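Local atomic coordinates of periplasmic binding protein (Agrobacterium tumefaciens str. B6, PDB entry 5L9G), a protein that binds the opine mannopine in the periplasm and probably delivers it to an ABC transporter for uptake into the bacterium. Residues A[60-64]-A[86-92]; A[128-132]-A[219-223]; A[191-195]-A[337-341]. All coordinates share one frame; numbering follows the deposited sequence.

Contact 1. Residues A[60-64]-A[86-92]; sequences WAEAR and QAKAAGV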
# COMPACT_ATOMS: atom_id res chain seq x y z
N TRP A 60 10.99 2.65 -1.81
CA TRP A 60 11.96 1.61 -1.40
C TRP A 60 13.39 1.97 -1.84
O TRP A 60 14.35 1.56 -1.19
CB TRP A 60 11.56 0.23 -1.98
CG TRP A 60 11.94 0.06 -3.42
CD1 TRP A 60 11.23 0.48 -4.51
CD2 TRP A 60 13.16 -0.51 -3.94
NE1 TRP A 60 11.91 0.19 -5.67
CE2 TRP A 60 13.11 -0.40 -5.34
CE3 TRP A 60 14.31 -1.05 -3.34
CZ2 TRP A 60 14.15 -0.86 -6.17
CZ3 TRP A 60 15.34 -1.50 -4.15
CH2 TRP A 60 15.25 -1.40 -5.55
N ALA A 61 13.52 2.74 -2.96
CA ALA A 61 14.82 3.17 -3.48
C ALA A 61 15.61 4.04 -2.47
O ALA A 61 16.84 4.11 -2.57
CB ALA A 61 14.64 3.89 -4.81
N GLU A 62 14.93 4.63 -1.47
CA GLU A 62 15.57 5.41 -0.41
C GLU A 62 16.35 4.46 0.52
O GLU A 62 17.44 4.81 1.00
CB GLU A 62 14.54 6.23 0.39
CG GLU A 62 13.74 7.24 -0.44
CD GLU A 62 12.68 8.02 0.33
OE1 GLU A 62 13.06 8.61 1.37
OE2 GLU A 62 11.49 7.98 -0.05
N ALA A 63 15.82 3.23 0.74
CA ALA A 63 16.50 2.21 1.54
C ALA A 63 17.72 1.71 0.75
O ALA A 63 18.77 1.46 1.35
CB ALA A 63 15.55 1.05 1.83
N ARG A 64 17.57 1.60 -0.60
CA ARG A 64 18.66 1.21 -1.50
C ARG A 64 19.79 2.23 -1.44
O ARG A 64 20.96 1.83 -1.33
CB ARG A 64 18.15 1.01 -2.94
CG ARG A 64 19.26 0.48 -3.87
CD ARG A 64 18.81 0.17 -5.28
NE ARG A 64 18.14 1.31 -5.91
CZ ARG A 64 17.59 1.28 -7.12
NH1 ARG A 64 17.63 0.18 -7.86
NH2 ARG A 64 16.99 2.36 -7.60
N GLN A 86 12.16 -6.80 -5.89
CA GLN A 86 13.22 -5.92 -6.41
C GLN A 86 14.18 -5.42 -5.32
O GLN A 86 15.37 -5.28 -5.60
CB GLN A 86 12.65 -4.76 -7.25
CG GLN A 86 11.80 -3.71 -6.51
CD GLN A 86 11.34 -2.62 -7.44
OE1 GLN A 86 12.03 -2.22 -8.40
NE2 GLN A 86 10.14 -2.13 -7.21
N ALA A 87 13.68 -5.21 -4.08
CA ALA A 87 14.53 -4.81 -2.94
C ALA A 87 15.47 -5.95 -2.57
O ALA A 87 16.68 -5.72 -2.39
CB ALA A 87 13.67 -4.41 -1.75
N LYS A 88 14.95 -7.20 -2.52
CA LYS A 88 15.74 -8.40 -2.22
C LYS A 88 16.82 -8.64 -3.30
O LYS A 88 17.96 -8.97 -2.95
CB LYS A 88 14.81 -9.63 -2.09
CG LYS A 88 15.53 -10.93 -1.71
CD LYS A 88 14.60 -11.93 -1.03
CE LYS A 88 13.63 -12.62 -1.94
NZ LYS A 88 12.57 -13.30 -1.16
N ALA A 89 16.46 -8.45 -4.58
CA ALA A 89 17.38 -8.64 -5.72
C ALA A 89 18.51 -7.59 -5.72
O ALA A 89 19.65 -7.91 -6.09
CB ALA A 89 16.61 -8.57 -7.03
N ALA A 90 18.19 -6.36 -5.27
CA ALA A 90 19.16 -5.27 -5.19
C ALA A 90 20.08 -5.36 -3.94
O ALA A 90 20.94 -4.50 -3.76
CB ALA A 90 18.44 -3.93 -5.23
N GLY A 91 19.89 -6.40 -3.13
CA GLY A 91 20.66 -6.63 -1.91
C GLY A 91 20.37 -5.62 -0.81
O GLY A 91 21.26 -5.29 -0.02
N VAL A 92 19.13 -5.13 -0.74
CA VAL A 92 18.70 -4.12 0.23
C VAL A 92 18.16 -4.75 1.53
O VAL A 92 18.13 -4.09 2.57
CB VAL A 92 17.70 -3.13 -0.44
CG1 VAL A 92 17.18 -2.07 0.54
CG2 VAL A 92 18.34 -2.46 -1.64
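Trp60, in the segment 60-64, lays its indole against the last turn of helix 84-89 in a lobe of this periplasmic binding protein. That helix closes in a Schellman motif at Gly91: Val92 N bonds to Ala87 O and Gly91 N to Lys88 O, returning the chain to the last turn and bringing Val92 inward. Glycine suits position 91, where phi is positive. The tight part is the six-membered ring. Ala87 N and Gln86 CG lie over one face, offset toward the rim; Ala87 CA is 3.6 Å from Trp60 CZ3, an approach its small methyl allows. Gln86 CG, set between its backbone N and carbonyl carbon (chi1 66°), makes a CH-pi contact 4.1 Å from the ring centroid. The branched valine suits its place: Val92 CG1 lies 3.7 Å from Ala63 CB, while CG2 meets Arg64 CA and CB and, with Ala90 CB, the indole edge. The looser side is outward, where Arg64 CD lies 4.1 Å from the exposed Ala90 CB and, within 60-64, Trp60 CH2 sits over one guanidinium face, offset toward the rim. Gln86 NE2 donates to Asp83 OD1; it is also 3.3 Å from Trp60 NE1, but two donors form no bond.

Contact 2. Residues A[128-132]-A[219-223]; sequences NKKTY and EVDMI
An N-capped helix start is tied here to the beginning of a neighbouring strand: Asn128, the last residue of strand 115-128 and the N-cap of helix 129-132, faces Asp221 just before strand 222-226. Asn128 N donates to Asp221 O at 2.8 Å, with the donor lying above the carbonyl plane. The side chain divides its work between the two segments. Asn128 OD1 accepts from Lys130 N at 2.9 Å, capping the helix, while Asn128 ND2 gives a fairly straight bond (161°) to Val220 O at 3.1 Å, with that oxygen close to the amide plane. Asparagine suits the place because one amide supplies both the acceptor needed by the helix and the donor taken up by the Val220 carbonyl, just before the strand, and these two bonds fix its rotation. CG is anti to the backbone N (chi1 -168°), which carries the amide across to Val220.

Further on, Thr131 OG1 donates to Asp221 OD1 at 2.7 Å, reaching the anti side of the carboxylate from out of its plane. Thr131 CG2 rests over the centre of the Tyr132 ring. The edge of that ring points CE2 at Asp221 O, 3.3 Å away. Met222, its chain bent at chi3 (81°), brings CE obliquely to the ring, 3.6 Å from Tyr132 CZ.

Tyr132 OH binds Pro150 O and Asp221 OD2 accepts from Lys152 N, so both side chains reach the chain leading into strand 153-156. Val220, pointing away from 128-132, packs against strands 153-156 and 201-205. Strands 115-128 and 222-226 are antiparallel neighbours, Ile223 bonding to Ala126 through the backbone and packing on helix 208-216.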
# COMPACT_ATOMS: atom_id res chain seq x y z
N ASN A 128 -15.25 12.97 -5.33
CA ASN A 128 -15.75 14.15 -4.66
C ASN A 128 -17.26 14.21 -4.84
O ASN A 128 -17.74 14.37 -5.98
CB ASN A 128 -15.08 15.37 -5.31
CG ASN A 128 -15.26 16.64 -4.56
OD1 ASN A 128 -16.27 16.85 -3.86
ND2 ASN A 128 -14.27 17.52 -4.67
N LYS A 129 -18.01 14.12 -3.72
CA LYS A 129 -19.48 14.21 -3.78
C LYS A 129 -20.00 15.61 -4.15
O LYS A 129 -21.11 15.74 -4.68
CB LYS A 129 -20.13 13.68 -2.48
CG LYS A 129 -19.88 12.19 -2.26
CD LYS A 129 -20.28 11.73 -0.85
CE LYS A 129 -21.76 11.71 -0.62
NZ LYS A 129 -22.06 11.58 0.82
N LYS A 130 -19.20 16.67 -3.90
CA LYS A 130 -19.59 18.01 -4.32
C LYS A 130 -19.60 18.03 -5.88
O LYS A 130 -20.52 18.57 -6.48
CB LYS A 130 -18.64 19.08 -3.77
CG LYS A 130 -19.07 20.50 -4.14
CD LYS A 130 -17.95 21.51 -4.01
CE LYS A 130 -18.13 22.69 -4.95
NZ LYS A 130 -19.49 23.31 -4.83
N THR A 131 -18.61 17.35 -6.50
CA THR A 131 -18.53 17.34 -7.97
C THR A 131 -19.60 16.48 -8.65
O THR A 131 -20.20 16.94 -9.61
CB THR A 131 -17.10 16.93 -8.41
OG1 THR A 131 -16.16 17.64 -7.61
CG2 THR A 131 -16.86 17.19 -9.92
N TYR A 132 -19.75 15.21 -8.21
CA TYR A 132 -20.56 14.18 -8.85
C TYR A 132 -21.77 13.70 -8.07
O TYR A 132 -22.55 12.91 -8.62
CB TYR A 132 -19.66 12.95 -9.14
CG TYR A 132 -18.41 13.29 -9.92
CD1 TYR A 132 -18.48 13.77 -11.23
CD2 TYR A 132 -17.15 13.13 -9.36
CE1 TYR A 132 -17.34 14.10 -11.94
CE2 TYR A 132 -15.99 13.47 -10.05
CZ TYR A 132 -16.09 13.94 -11.35
OH TYR A 132 -14.96 14.28 -12.05
N GLU A 219 -9.66 19.31 -3.37
CA GLU A 219 -8.77 19.81 -4.42
C GLU A 219 -8.74 18.96 -5.68
O GLU A 219 -8.23 19.41 -6.71
CB GLU A 219 -7.34 20.04 -3.88
CG GLU A 219 -7.19 21.37 -3.17
CD GLU A 219 -5.83 21.69 -2.58
OE1 GLU A 219 -4.81 21.11 -3.03
OE2 GLU A 219 -5.78 22.53 -1.65
N VAL A 220 -9.28 17.74 -5.60
CA VAL A 220 -9.40 16.80 -6.72
C VAL A 220 -10.85 16.39 -6.86
O VAL A 220 -11.60 16.49 -5.88
CB VAL A 220 -8.45 15.57 -6.58
CG1 VAL A 220 -6.99 16.00 -6.54
CG2 VAL A 220 -8.82 14.70 -5.37
N ASP A 221 -11.23 15.87 -8.04
CA ASP A 221 -12.60 15.38 -8.25
C ASP A 221 -12.69 13.88 -8.03
O ASP A 221 -13.71 13.35 -7.63
CB ASP A 221 -13.14 15.81 -9.62
CG ASP A 221 -13.24 17.32 -9.71
OD1 ASP A 221 -13.78 17.95 -8.77
OD2 ASP A 221 -12.71 17.89 -10.68
N MET A 222 -11.59 13.19 -8.31
CA MET A 222 -11.51 11.74 -8.10
C MET A 222 -10.05 11.39 -7.92
O MET A 222 -9.18 12.12 -8.40
CB MET A 222 -12.17 10.93 -9.23
CG MET A 222 -11.56 11.21 -10.60
SD MET A 222 -12.40 10.21 -11.86
CE MET A 222 -13.90 11.20 -12.18
N ILE A 223 -9.79 10.28 -7.22
CA ILE A 223 -8.41 9.89 -6.87
C ILE A 223 -8.33 8.40 -6.70
O ILE A 223 -9.27 7.77 -6.19
CB ILE A 223 -7.96 10.65 -5.56
CG1 ILE A 223 -6.52 10.31 -5.12
CG2 ILE A 223 -8.94 10.42 -4.36
CD1 ILE A 223 -5.99 11.23 -4.00

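Contact 3. Residues A[191-195]-A[337-341]; sequences IAKLT and AYDNV
Ile191 and Ala337 meet where two nearly parallel helices, 184-197 and 324-343, pack side by side on the outside of an alpha/beta lobe. The short segments run 18° apart, with axes 9.9 Å from each other at closest approach. No hydrogen bond joins them, and apolar side chains fill the space.

Ile191 can be followed outward from CB, which branches in two directions. CG2 goes toward Val341, 4.1 Å from its CG2. CG1, anti to the carbonyl carbon (chi1 -78°), passes 3.9 Å from Ala337 CB. Beyond it the tip, CD1, settles 3.7 Å from the same methyl and also lies near Ala337 C and Tyr338 N, so the isoleucine rests on the backbone of the other helix. The single methyl of Ala337 suits its position by leaving room for the CD1 tip against the helix backbone.

One turn along, Val341 takes over as the residue reaching across. Its CG1 lies 4.0 Å from Leu194 CB, and its beta branch leaves CG2 for the outer side of the interface. Leu194 CD1 approaches the Tyr338 ring obliquely, the two side chains crossing at about a right angle. Leucine suits this buried position, where Leu155, Ala166 and Phe144 also surround it, and Tyr338 extends inward until its OH bonds to Trp156 O.

Thr195 forms the exposed border. Its hydroxyl donates back to Ile191 O at 2.8 Å, sharing that oxygen with Thr195 N, a common way for threonine to satisfy its OH within a helix; OG1 lies 3.4 Å from Val341 CG2.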
# COMPACT_ATOMS: atom_id res chain seq x y z
N ILE A 191 0.31 1.66 -20.64
CA ILE A 191 1.05 2.93 -20.58
C ILE A 191 0.40 3.96 -21.52
O ILE A 191 0.28 5.13 -21.13
CB ILE A 191 2.57 2.68 -20.82
CG1 ILE A 191 3.23 2.12 -19.54
CG2 ILE A 191 3.33 3.92 -21.36
CD1 ILE A 191 3.34 3.08 -18.31
N ALA A 192 -0.08 3.52 -22.71
CA ALA A 192 -0.77 4.38 -23.67
C ALA A 192 -2.07 4.94 -23.06
O ALA A 192 -2.40 6.11 -23.26
CB ALA A 192 -1.08 3.62 -24.95
N LYS A 193 -2.79 4.10 -22.29
CA LYS A 193 -4.03 4.48 -21.60
C LYS A 193 -3.75 5.53 -20.51
O LYS A 193 -4.51 6.49 -20.38
CB LYS A 193 -4.73 3.23 -21.01
CG LYS A 193 -6.13 3.48 -20.45
CD LYS A 193 -7.12 3.91 -21.52
CE LYS A 193 -8.52 4.07 -20.99
NZ LYS A 193 -9.46 4.46 -22.08
N LEU A 194 -2.65 5.35 -19.75
CA LEU A 194 -2.25 6.31 -18.72
C LEU A 194 -1.84 7.64 -19.36
O LEU A 194 -2.15 8.70 -18.82
CB LEU A 194 -1.11 5.74 -17.86
CG LEU A 194 -1.46 4.65 -16.83
CD1 LEU A 194 -0.20 3.90 -16.38
CD2 LEU A 194 -2.19 5.23 -15.62
N THR A 195 -1.15 7.58 -20.52
CA THR A 195 -0.73 8.74 -21.30
C THR A 195 -1.96 9.54 -21.74
O THR A 195 -1.96 10.77 -21.63
CB THR A 195 0.18 8.31 -22.46
OG1 THR A 195 1.32 7.64 -21.92
CG2 THR A 195 0.64 9.47 -23.34
N ALA A 337 8.77 3.80 -17.48
CA ALA A 337 7.65 4.15 -18.34
C ALA A 337 6.63 5.07 -17.63
O ALA A 337 6.15 6.04 -18.24
CB ALA A 337 6.96 2.89 -18.84
N TYR A 338 6.35 4.81 -16.34
CA TYR A 338 5.40 5.62 -15.58
C TYR A 338 6.00 7.01 -15.27
O TYR A 338 5.28 8.01 -15.37
CB TYR A 338 4.93 4.88 -14.33
CG TYR A 338 3.73 5.51 -13.63
CD1 TYR A 338 2.54 5.73 -14.31
CD2 TYR A 338 3.78 5.80 -12.27
CE1 TYR A 338 1.43 6.28 -13.67
CE2 TYR A 338 2.67 6.33 -11.61
CZ TYR A 338 1.49 6.56 -12.31
OH TYR A 338 0.39 7.06 -11.65
N ASP A 339 7.33 7.09 -15.02
CA ASP A 339 8.04 8.37 -14.85
C ASP A 339 7.78 9.23 -16.10
O ASP A 339 7.49 10.41 -15.96
CB ASP A 339 9.58 8.15 -14.72
CG ASP A 339 10.13 7.77 -13.35
OD1 ASP A 339 9.35 7.79 -12.36
OD2 ASP A 339 11.34 7.44 -13.27
N ASN A 340 7.85 8.64 -17.30
CA ASN A 340 7.62 9.34 -18.56
C ASN A 340 6.19 9.83 -18.74
O ASN A 340 5.99 10.94 -19.22
CB ASN A 340 8.09 8.52 -19.75
CG ASN A 340 9.57 8.67 -19.93
OD1 ASN A 340 10.38 7.95 -19.32
ND2 ASN A 340 9.96 9.71 -20.65
N VAL A 341 5.20 9.03 -18.31
CA VAL A 341 3.79 9.43 -18.34
C VAL A 341 3.59 10.72 -17.51
O VAL A 341 2.94 11.66 -17.98
CB VAL A 341 2.86 8.27 -17.86
CG1 VAL A 341 1.45 8.77 -17.55
CG2 VAL A 341 2.81 7.15 -18.89

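The three contacts are separate, and none touches another. Contact 1 and contact 2 lie on opposite sides of the chain's centre, their own centres 36 Å apart; contact 3 is 23 Å from each of them, centre to centre. Along the chain, contact 1 closes before the others open, whereas the segments of contacts 2 and 3 alternate. Both of these adjoin strand 153-156: 219-223 hydrogen-bonds to Lys152 just before it, while Leu194 and Tyr338 pack on Leu155. Their nearest atoms are about 10 Å apart. Mannopine is close to contact 1, about 4 Å from the Trp60 side chain, but about 11 Å from that of Tyr338 in contact 3.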